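Local structure of beta-d-glucoside glucohydrolase (Hypocrea jecorina, 3ZYZ) at residues A[40-45]-A[58-63]; A[75-80]-A[125-130]; A[106-111]-A[154-159]; A[372-377]-A[436-441]. The protein probably hydrolyses terminal, non-reducing beta-D-glucosyl residues with release of beta-D-glucose, as a family 3 glycoside hydrolase of cellulose degradation. One frame throughout, in Å; residues are numbered along the deposited sequence.

In the fold
All four contacts are buried and all touch the same glucose, so their differences lie in chemistry rather than in core against surface. Contacts 1 and 3 belong to one sheet, where strands 58-60 and 108-109 are neighbours: contact 1 is an antiparallel pair pinned by a disulfide, contact 3 a parallel pair whose ends turn polar at the sugar. Contact 2 joins the start of helix 78-84 to a loop by apolar packing, with an arginine carried to the sugar beside it. Contact 4 lies in the other large domain and is the smallest, carried mainly by one aspartate-threonine hydrogen bond; the loop that follows its strand runs on to E441, beside R125 of contact 2.

Contact 1. Residues A[40-45]-A[58-63]; sequences GPCVGN and CLQDGP. With BGC (beta-D-glucopyranose), chain D.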
# COMPACT_ATOMS: atom_id res chain seq x y z
N GLY A 40 17.37 9.96 -19.64
CA GLY A 40 16.48 9.48 -20.70
C GLY A 40 15.11 10.10 -20.52
O GLY A 40 14.93 10.96 -19.66
N PRO A 41 14.13 9.68 -21.34
CA PRO A 41 12.80 10.30 -21.24
C PRO A 41 11.96 9.80 -20.05
O PRO A 41 11.00 10.46 -19.64
CB PRO A 41 12.15 9.91 -22.57
CG PRO A 41 12.80 8.61 -22.92
CD PRO A 41 14.23 8.79 -22.50
N CYS A 42 12.33 8.65 -19.50
CA CYS A 42 11.56 8.05 -18.40
C CYS A 42 12.21 8.39 -17.06
O CYS A 42 13.26 9.05 -17.03
CB CYS A 42 11.42 6.54 -18.61
SG CYS A 42 10.89 6.14 -20.28
N VAL A 43 11.58 7.98 -15.97
CA VAL A 43 12.17 8.17 -14.65
C VAL A 43 13.47 7.37 -14.56
O VAL A 43 14.47 7.88 -14.07
CB VAL A 43 11.20 7.79 -13.53
CG1 VAL A 43 11.88 7.96 -12.16
CG2 VAL A 43 9.96 8.65 -13.60
N GLY A 44 13.44 6.12 -15.03
CA GLY A 44 14.65 5.33 -15.20
C GLY A 44 14.78 4.89 -16.66
O GLY A 44 13.78 4.65 -17.32
N ASN A 45 16.02 4.82 -17.15
CA ASN A 45 16.35 4.26 -18.46
C ASN A 45 17.70 3.51 -18.42
O ASN A 45 18.58 3.85 -17.65
CB ASN A 45 16.42 5.36 -19.52
CG ASN A 45 15.05 5.83 -19.99
OD1 ASN A 45 14.32 5.11 -20.68
ND2 ASN A 45 14.71 7.05 -19.63
N CYS A 58 12.39 1.27 -20.12
CA CYS A 58 11.77 2.51 -19.65
C CYS A 58 11.07 2.28 -18.32
O CYS A 58 10.13 1.47 -18.23
CB CYS A 58 10.85 3.12 -20.70
SG CYS A 58 9.78 4.46 -20.07
N LEU A 59 11.57 2.95 -17.28
CA LEU A 59 11.07 2.78 -15.92
C LEU A 59 10.39 4.06 -15.47
O LEU A 59 10.96 5.12 -15.58
CB LEU A 59 12.22 2.43 -14.96
CG LEU A 59 13.00 1.15 -15.31
CD1 LEU A 59 14.28 1.49 -16.07
CD2 LEU A 59 13.34 0.37 -14.08
N GLN A 60 9.15 3.94 -14.98
CA GLN A 60 8.36 5.11 -14.56
C GLN A 60 7.68 4.91 -13.22
O GLN A 60 7.24 3.80 -12.91
CB GLN A 60 7.29 5.42 -15.61
CG GLN A 60 6.75 6.86 -15.60
CD GLN A 60 7.69 7.83 -16.30
OE1 GLN A 60 8.76 7.45 -16.77
NE2 GLN A 60 7.28 9.09 -16.39
N ASP A 61 7.55 5.98 -12.43
CA ASP A 61 6.66 5.96 -11.26
C ASP A 61 5.19 5.93 -11.73
O ASP A 61 4.91 6.23 -12.89
CB ASP A 61 6.92 7.17 -10.36
CG ASP A 61 8.27 7.10 -9.65
OD1 ASP A 61 8.54 6.06 -9.01
OD2 ASP A 61 9.06 8.08 -9.75
N GLY A 62 4.26 5.52 -10.87
CA GLY A 62 4.55 4.92 -9.58
C GLY A 62 3.40 4.01 -9.17
O GLY A 62 2.66 3.53 -10.02
N PRO A 63 3.23 3.80 -7.85
CA PRO A 63 2.26 2.84 -7.29
C PRO A 63 0.78 3.14 -7.57
O PRO A 63 -0.04 2.24 -7.42
CB PRO A 63 2.55 2.90 -5.79
CG PRO A 63 3.96 3.39 -5.71
CD PRO A 63 4.05 4.40 -6.79
C2 BGC D . 11.56 6.95 -4.26
C3 BGC D . 11.05 5.75 -5.03
C4 BGC D . 10.82 6.18 -6.47
C5 BGC D . 12.10 6.79 -7.08
C6 BGC D . 11.91 7.24 -8.53
C1 BGC D . 12.77 7.61 -4.95
O1 BGC D . 13.10 8.81 -4.28
O2 BGC D . 11.87 6.50 -2.96
O3 BGC D . 9.86 5.32 -4.43
O4 BGC D . 10.34 5.09 -7.23
O5 BGC D . 12.50 7.92 -6.31
O6 BGC D . 11.10 8.40 -8.55
O HOH W 1 9.24 10.88 -17.59
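A classic beta bulge joins the short edge strand 44-45 to its antiparallel neighbour 58-60 in the N-terminal domain, with V43 and G44 together facing L59. G44 N donates to L59 O at 2.7 Å and L59 N returns a bond to G44 O at 2.8 Å, which closes the hydrogen-bonded pair. Next to it the disulfide of C42 and C58 ties the strands covalently, SG to SG 2.0 Å, with a chi3 of -105°. The amide of Q60 lies against the bulge: its chain, bent at chi2 (80°), brings OE1 to V43 N, which donates to it at 3.0 Å from well above the carbonyl plane. The flat amide also lies against V43 CG2, which sits 3.6 Å from Q60 CD. At its other end NE2 bonds to R67 O and to a water that donates to P41 O, so the amide is held from both sides and its rotation is fixed. With an alanine in place of Q60, V43 N would probably lose this acceptor, the water link to P41 would be broken and a gap would open beside the valine. V43 CG1 reaches the sugar instead, 3.7 Å from C6 of the glucose. Beyond the bulge D61 meets the glucose with both oxygens: O4 donates to OD1 at 2.7 Å, while the bond from O6 to OD2 is modelled so short that its length is doubtful. R67 forms a salt bridge to D61 OD2. A cis peptide follows D61, and the bulged pair thus ends in the glucose-binding site of a glycoside hydrolase family 3 barrel-like domain.

Contact 2. Residues A[75-80]-A[125-130]; sequences FTPGVQ and RNWEGF. With BGC (beta-D-glucopyranose), chain D.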
# COMPACT_ATOMS: atom_id res chain seq x y z
N PHE A 75 -5.12 6.83 -9.97
CA PHE A 75 -5.76 5.82 -9.16
C PHE A 75 -5.66 6.22 -7.69
O PHE A 75 -4.88 7.11 -7.33
CB PHE A 75 -5.18 4.43 -9.46
CG PHE A 75 -5.41 3.99 -10.89
CD1 PHE A 75 -4.51 4.35 -11.90
CD2 PHE A 75 -6.55 3.28 -11.23
CE1 PHE A 75 -4.73 3.97 -13.23
CE2 PHE A 75 -6.78 2.90 -12.56
CZ PHE A 75 -5.88 3.24 -13.56
N THR A 76 -6.51 5.63 -6.86
CA THR A 76 -6.44 5.84 -5.42
C THR A 76 -5.11 5.28 -4.96
O THR A 76 -4.62 4.31 -5.56
CB THR A 76 -7.58 5.09 -4.67
OG1 THR A 76 -7.40 3.68 -4.82
CG2 THR A 76 -8.95 5.48 -5.21
N PRO A 77 -4.51 5.88 -3.91
CA PRO A 77 -3.37 5.26 -3.25
C PRO A 77 -3.70 3.86 -2.75
O PRO A 77 -4.87 3.52 -2.56
CB PRO A 77 -3.11 6.20 -2.08
CG PRO A 77 -3.54 7.55 -2.61
CD PRO A 77 -4.74 7.26 -3.43
N GLY A 78 -2.65 3.06 -2.54
CA GLY A 78 -2.79 1.68 -2.11
C GLY A 78 -3.59 1.51 -0.83
O GLY A 78 -4.35 0.56 -0.70
N VAL A 79 -3.41 2.44 0.11
CA VAL A 79 -4.06 2.34 1.42
C VAL A 79 -5.59 2.35 1.28
O VAL A 79 -6.31 1.66 2.01
CB VAL A 79 -3.52 3.41 2.42
CG1 VAL A 79 -3.94 4.83 2.04
CG2 VAL A 79 -3.94 3.07 3.85
N GLN A 80 -6.07 3.09 0.28
CA GLN A 80 -7.51 3.16 -0.00
C GLN A 80 -8.02 1.83 -0.55
O GLN A 80 -9.09 1.36 -0.16
CB GLN A 80 -7.79 4.31 -0.97
CG GLN A 80 -9.24 4.77 -0.98
CD GLN A 80 -9.70 5.38 0.33
OE1 GLN A 80 -8.88 5.65 1.24
NE2 GLN A 80 -11.00 5.62 0.44
N ARG A 125 5.05 8.10 4.12
CA ARG A 125 4.72 7.39 2.87
C ARG A 125 3.88 6.14 3.10
O ARG A 125 3.66 5.38 2.16
CB ARG A 125 5.97 6.96 2.09
CG ARG A 125 6.95 8.07 1.74
CD ARG A 125 8.06 7.50 0.86
NE ARG A 125 7.60 7.20 -0.49
CZ ARG A 125 8.39 6.81 -1.49
NH1 ARG A 125 9.69 6.68 -1.30
NH2 ARG A 125 7.89 6.55 -2.68
N ASN A 126 3.45 5.90 4.34
CA ASN A 126 2.62 4.73 4.65
C ASN A 126 1.39 4.62 3.76
O ASN A 126 0.95 3.51 3.45
CB ASN A 126 2.17 4.74 6.12
CG ASN A 126 3.33 4.58 7.09
OD1 ASN A 126 4.47 4.33 6.69
ND2 ASN A 126 3.04 4.73 8.38
N TRP A 127 0.85 5.77 3.35
CA TRP A 127 -0.34 5.84 2.50
C TRP A 127 -0.15 5.21 1.12
O TRP A 127 -1.13 4.83 0.49
CB TRP A 127 -0.79 7.30 2.36
CG TRP A 127 0.26 8.17 1.73
CD1 TRP A 127 1.27 8.83 2.38
CD2 TRP A 127 0.42 8.44 0.34
NE1 TRP A 127 2.05 9.51 1.46
CE2 TRP A 127 1.55 9.28 0.21
CE3 TRP A 127 -0.28 8.06 -0.82
CZ2 TRP A 127 2.00 9.74 -1.03
CZ3 TRP A 127 0.17 8.52 -2.05
CH2 TRP A 127 1.29 9.36 -2.15
N GLU A 128 1.09 5.12 0.65
CA GLU A 128 1.39 4.48 -0.65
C GLU A 128 1.23 2.96 -0.59
O GLU A 128 1.00 2.32 -1.62
CB GLU A 128 2.81 4.81 -1.11
CG GLU A 128 3.03 6.24 -1.49
CD GLU A 128 4.24 6.42 -2.38
OE1 GLU A 128 4.20 6.03 -3.57
OE2 GLU A 128 5.24 6.99 -1.90
N GLY A 129 1.35 2.42 0.62
CA GLY A 129 1.27 0.97 0.88
C GLY A 129 -0.16 0.48 1.07
O GLY A 129 -1.09 1.01 0.48
N PHE A 130 -0.33 -0.53 1.90
CA PHE A 130 -1.60 -1.24 1.97
C PHE A 130 -2.12 -1.42 3.41
O PHE A 130 -2.96 -2.29 3.67
CB PHE A 130 -1.48 -2.60 1.29
CG PHE A 130 -1.39 -2.53 -0.23
CD1 PHE A 130 -2.47 -2.08 -0.99
CD2 PHE A 130 -0.25 -2.97 -0.89
CE1 PHE A 130 -2.39 -2.04 -2.39
CE2 PHE A 130 -0.16 -2.94 -2.28
CZ PHE A 130 -1.23 -2.48 -3.04
C2 BGC D . 11.56 6.95 -4.26
C3 BGC D . 11.05 5.75 -5.03
C4 BGC D . 10.82 6.18 -6.47
C5 BGC D . 12.10 6.79 -7.08
C6 BGC D . 11.91 7.24 -8.53
C1 BGC D . 12.77 7.61 -4.95
O1 BGC D . 13.10 8.81 -4.28
O2 BGC D . 11.87 6.50 -2.96
O3 BGC D . 9.86 5.32 -4.43
O4 BGC D . 10.34 5.09 -7.23
O5 BGC D . 12.50 7.92 -6.31
O6 BGC D . 11.10 8.40 -8.55
O HOH W 2 -0.09 4.08 -3.67
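P77 meets W127 at the edge of the indole, near its plane, with P77 CB 3.6 Å from W127 CE3. One face of the same indole is covered near its rim by E128 CG, so proline and glutamate meet the ring at edge and face respectively. V79 comes from another direction and sets CG1 over the backbone of W127, 4.0 Å from W127 CB. V79 N gives W127 O a weak bond of 3.3 Å, and a water links G78 N to E128 O. F130 CD1 comes within 3.3 Å of G78 O. R125 points the other way, to the glucose: NH1 donates to O2 at 2.7 Å and NH2 to O3 at 2.9 Å. Its chain bends at chi3 (72°), which lets the guanidinium face both E128 and the sugar. NE and NH2 both grip E128 OE2 side-on, in the guanidinium plane, which holds that plane steady against the sugar. A leucine in place of R125 would probably leave O2 and O3 of the glucose without these donors and E128 without its charge partner. Around the contact, F130 packs on helix 134-150, while F75 lies against helices 87-103 and 320-329 just ahead of helix 78-84.

Contact 3. Residues A[106-111]-A[154-159]; sequences IHVILG and QATAKH. With BGC (beta-D-glucopyranose), chain D.
K158 NZ donates to L110 O at 2.8 Å and to two hydroxyls of the glucose, so one ammonium serves three acceptors. The sugar bonds run from K158 NZ to glucose O3 at 2.9 Å and from K158 NZ to glucose O4 at 3.0 Å. H159 NE2 lies 2.7 Å from the same O3, in a nearly straight bond (177°), with the hydroxyl in line with the ring edge. A cis peptide joins lysine and histidine, and K158 CG lies over the centre of the imidazole, while the rest of the lysine chain runs extended to the sugar. L110 O is presented by an inverse gamma turn centred on L110, whose side chain lies alongside that of T156 and touches M201 and M234. T156 fastens this turn twice: OG1 donates to I109 O at 3.2 Å, coming from above the carbonyl plane, and the backbone N donates to G111 O at 3.0 Å. OG1 sits there anti to its carbonyl carbon (chi1 -53°), close against V108 CG1. Farther out, I109 N bonds to Q154 O at 2.9 Å and Q154 N to H107 O. The amide of Q154 is held by Y232 and Q301, and its CD rests against V108 CG2. Parallel strands of this kind, with sugar-binding residues at their C-terminal ends, are typical of the TIM-barrel-like domain of glycoside hydrolase family 3.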
# COMPACT_ATOMS: atom_id res chain seq x y z
N ILE A 106 5.73 2.49 -21.30
CA ILE A 106 6.61 2.20 -20.17
C ILE A 106 6.65 0.69 -19.94
O ILE A 106 5.61 0.05 -19.96
CB ILE A 106 6.06 2.90 -18.92
CG1 ILE A 106 6.00 4.42 -19.15
CG2 ILE A 106 6.87 2.53 -17.68
CD1 ILE A 106 4.93 5.11 -18.38
N HIS A 107 7.84 0.13 -19.71
CA HIS A 107 8.02 -1.31 -19.43
C HIS A 107 7.91 -1.64 -17.94
O HIS A 107 7.36 -2.68 -17.56
CB HIS A 107 9.39 -1.79 -19.94
CG HIS A 107 9.69 -1.40 -21.35
ND1 HIS A 107 10.61 -0.43 -21.67
CD2 HIS A 107 9.19 -1.86 -22.53
CE1 HIS A 107 10.66 -0.30 -22.99
NE2 HIS A 107 9.81 -1.15 -23.53
N VAL A 108 8.43 -0.77 -17.08
CA VAL A 108 8.46 -1.04 -15.64
C VAL A 108 7.74 0.04 -14.84
O VAL A 108 8.09 1.21 -14.91
CB VAL A 108 9.89 -1.21 -15.11
CG1 VAL A 108 9.89 -1.82 -13.72
CG2 VAL A 108 10.71 -2.08 -16.05
N ILE A 109 6.71 -0.35 -14.09
CA ILE A 109 6.04 0.58 -13.19
C ILE A 109 6.65 0.40 -11.79
O ILE A 109 6.88 -0.74 -11.34
CB ILE A 109 4.48 0.40 -13.22
CG1 ILE A 109 3.75 1.58 -12.54
CG2 ILE A 109 4.08 -0.94 -12.63
CD1 ILE A 109 3.99 2.95 -13.19
N LEU A 110 6.98 1.50 -11.13
CA LEU A 110 7.73 1.45 -9.88
C LEU A 110 6.81 1.35 -8.67
O LEU A 110 6.61 2.31 -7.93
CB LEU A 110 8.70 2.64 -9.80
CG LEU A 110 9.75 2.73 -10.91
CD1 LEU A 110 10.58 4.02 -10.78
CD2 LEU A 110 10.67 1.49 -10.94
N GLY A 111 6.24 0.16 -8.49
CA GLY A 111 5.23 -0.10 -7.47
C GLY A 111 4.71 -1.52 -7.66
O GLY A 111 4.96 -2.13 -8.69
N GLN A 154 6.09 -4.92 -16.31
CA GLN A 154 6.92 -5.32 -15.18
C GLN A 154 6.55 -4.49 -13.95
O GLN A 154 6.45 -3.26 -14.03
CB GLN A 154 8.40 -5.12 -15.49
CG GLN A 154 8.96 -5.99 -16.61
CD GLN A 154 10.48 -5.86 -16.72
OE1 GLN A 154 11.16 -5.80 -15.70
NE2 GLN A 154 11.00 -5.82 -17.94
N ALA A 155 6.34 -5.17 -12.83
CA ALA A 155 6.07 -4.47 -11.56
C ALA A 155 7.33 -4.45 -10.71
O ALA A 155 8.24 -5.26 -10.92
CB ALA A 155 4.92 -5.13 -10.81
N THR A 156 7.37 -3.52 -9.75
CA THR A 156 8.52 -3.35 -8.87
C THR A 156 8.06 -3.26 -7.42
O THR A 156 7.52 -2.24 -7.00
CB THR A 156 9.31 -2.07 -9.25
OG1 THR A 156 9.63 -2.11 -10.64
CG2 THR A 156 10.61 -1.96 -8.46
N ALA A 157 8.26 -4.35 -6.68
CA ALA A 157 7.99 -4.34 -5.24
C ALA A 157 9.02 -3.45 -4.54
O ALA A 157 10.23 -3.69 -4.64
CB ALA A 157 8.05 -5.75 -4.68
N LYS A 158 8.53 -2.39 -3.89
CA LYS A 158 9.40 -1.48 -3.13
C LYS A 158 8.78 -1.17 -1.75
O LYS A 158 7.59 -1.38 -1.57
CB LYS A 158 9.67 -0.21 -3.95
CG LYS A 158 8.45 0.71 -4.14
CD LYS A 158 8.74 1.84 -5.10
CE LYS A 158 7.71 2.95 -4.95
NZ LYS A 158 7.80 3.98 -6.03
N HIS A 159 9.55 -0.73 -0.75
CA HIS A 159 11.00 -0.55 -0.79
C HIS A 159 11.62 -1.54 0.15
O HIS A 159 11.24 -1.62 1.32
CB HIS A 159 11.41 0.84 -0.32
CG HIS A 159 10.71 1.95 -1.03
ND1 HIS A 159 9.50 2.46 -0.59
CD2 HIS A 159 11.04 2.66 -2.13
CE1 HIS A 159 9.12 3.43 -1.39
NE2 HIS A 159 10.03 3.57 -2.34
C2 BGC D . 11.56 6.95 -4.26
C3 BGC D . 11.05 5.75 -5.03
C4 BGC D . 10.82 6.18 -6.47
C5 BGC D . 12.10 6.79 -7.08
C6 BGC D . 11.91 7.24 -8.53
C1 BGC D . 12.77 7.61 -4.95
O1 BGC D . 13.10 8.81 -4.28
O2 BGC D . 11.87 6.50 -2.96
O3 BGC D . 9.86 5.32 -4.43
O4 BGC D . 10.34 5.09 -7.23
O5 BGC D . 12.50 7.92 -6.31
O6 BGC D . 11.10 8.40 -8.55

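Contact 4. Residues A[372-377]-A[436-441]; sequences GCDDGA and TADSGE. With BGC (beta-D-glucopyranose), chain D.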
# COMPACT_ATOMS: atom_id res chain seq x y z
N GLY A 372 2.97 18.24 -3.52
CA GLY A 372 3.51 18.80 -2.27
C GLY A 372 2.73 19.99 -1.73
O GLY A 372 3.28 21.08 -1.53
N CYS A 373 1.43 19.78 -1.53
CA CYS A 373 0.56 20.74 -0.84
C CYS A 373 -0.72 20.06 -0.39
O CYS A 373 -1.18 19.09 -1.01
CB CYS A 373 0.24 21.95 -1.72
SG CYS A 373 -0.99 21.67 -3.03
N ASP A 374 -1.25 20.53 0.73
CA ASP A 374 -2.59 20.19 1.14
C ASP A 374 -3.44 21.45 1.00
O ASP A 374 -3.68 22.17 1.97
CB ASP A 374 -2.60 19.65 2.57
CG ASP A 374 -3.98 19.21 3.01
OD1 ASP A 374 -4.86 19.06 2.14
OD2 ASP A 374 -4.19 19.02 4.23
N ASP A 375 -3.88 21.72 -0.22
CA ASP A 375 -4.61 22.95 -0.50
C ASP A 375 -5.86 22.65 -1.29
O ASP A 375 -5.79 22.21 -2.43
CB ASP A 375 -3.72 23.95 -1.25
CG ASP A 375 -4.37 25.31 -1.37
OD1 ASP A 375 -4.53 25.98 -0.32
OD2 ASP A 375 -4.73 25.70 -2.49
N GLY A 376 -7.01 22.91 -0.67
CA GLY A 376 -8.28 22.50 -1.23
C GLY A 376 -8.46 21.02 -0.94
O GLY A 376 -7.80 20.47 -0.05
N ALA A 377 -9.35 20.37 -1.69
CA ALA A 377 -9.62 18.94 -1.52
C ALA A 377 -8.35 18.10 -1.68
O ALA A 377 -7.50 18.40 -2.53
CB ALA A 377 -10.67 18.50 -2.53
N THR A 436 -8.49 17.62 7.01
CA THR A 436 -7.45 16.78 6.39
C THR A 436 -6.21 16.60 7.27
O THR A 436 -6.02 17.32 8.25
CB THR A 436 -6.97 17.35 5.05
OG1 THR A 436 -6.44 18.67 5.25
CG2 THR A 436 -8.09 17.38 4.01
N ALA A 437 -5.41 15.61 6.90
CA ALA A 437 -4.01 15.52 7.29
C ALA A 437 -3.25 14.97 6.07
O ALA A 437 -3.79 14.18 5.29
CB ALA A 437 -3.82 14.64 8.52
N ASP A 438 -2.02 15.42 5.90
CA ASP A 438 -1.25 15.09 4.71
C ASP A 438 0.15 14.68 5.11
O ASP A 438 0.56 14.88 6.26
CB ASP A 438 -1.22 16.29 3.75
CG ASP A 438 -0.92 15.89 2.31
OD1 ASP A 438 -0.83 14.68 2.02
OD2 ASP A 438 -0.78 16.80 1.46
N SER A 439 0.89 14.08 4.18
CA SER A 439 2.29 13.70 4.40
C SER A 439 2.90 13.21 3.10
O SER A 439 2.20 13.11 2.07
CB SER A 439 2.42 12.65 5.51
OG SER A 439 2.09 11.35 5.05
N GLY A 440 4.19 12.89 3.11
CA GLY A 440 4.78 12.36 1.90
C GLY A 440 6.25 12.06 1.98
O GLY A 440 6.82 11.96 3.06
N GLU A 441 6.85 11.92 0.80
CA GLU A 441 8.25 11.56 0.70
C GLU A 441 9.15 12.66 1.20
O GLU A 441 8.92 13.85 0.92
CB GLU A 441 8.59 11.21 -0.75
CG GLU A 441 9.80 10.31 -0.88
CD GLU A 441 10.12 10.00 -2.32
OE1 GLU A 441 9.17 9.94 -3.13
OE2 GLU A 441 11.32 9.79 -2.62
C2 BGC D . 11.56 6.95 -4.26
C3 BGC D . 11.05 5.75 -5.03
C4 BGC D . 10.82 6.18 -6.47
C5 BGC D . 12.10 6.79 -7.08
C6 BGC D . 11.91 7.24 -8.53
C1 BGC D . 12.77 7.61 -4.95
O1 BGC D . 13.10 8.81 -4.28
O2 BGC D . 11.87 6.50 -2.96
O3 BGC D . 9.86 5.32 -4.43
O4 BGC D . 10.34 5.09 -7.23
O5 BGC D . 12.50 7.92 -6.31
O6 BGC D . 11.10 8.40 -8.55
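Loop 372-377 packs on the end of strand 430-437 without strand pairing, D374 and D438 being closest with CA atoms 6.4 Å apart. D374 extends toward the strand, its CG anti to the backbone N (chi1 -177°), and meets T436 from the opposite direction. T436 OG1 donates to D374 OD2 in a bond modelled at 2.5 Å, too short for its exact length to be trusted. The hydroxyl lies between the backbone N and the carbonyl carbon of T436 (chi1 59°), which faces it to the aspartate. D438 lies alongside, with OD2 3.6 Å from D374 CB and its CB 3.8 Å from the same carbon. The two carboxylates stay apart, D374 OD1 lying 4.7 Å from D438 OD2, and this nearness of like charges may raise the proton affinity of either. D438 OD1 takes a weak bond from S439 N. Outside the pair, C368 holds C373 by a disulfide and H460 NE2 bonds to D374 O. The chain then runs on as a loop through G440 to E441, whose OE2 accepts from O1 of the glucose at 2.6 Å and forms a salt bridge with R169. As in other two-domain family 3 glycosidases, a loop of the C-terminal domain here reaches the sugar site built mainly by the N-terminal barrel domain.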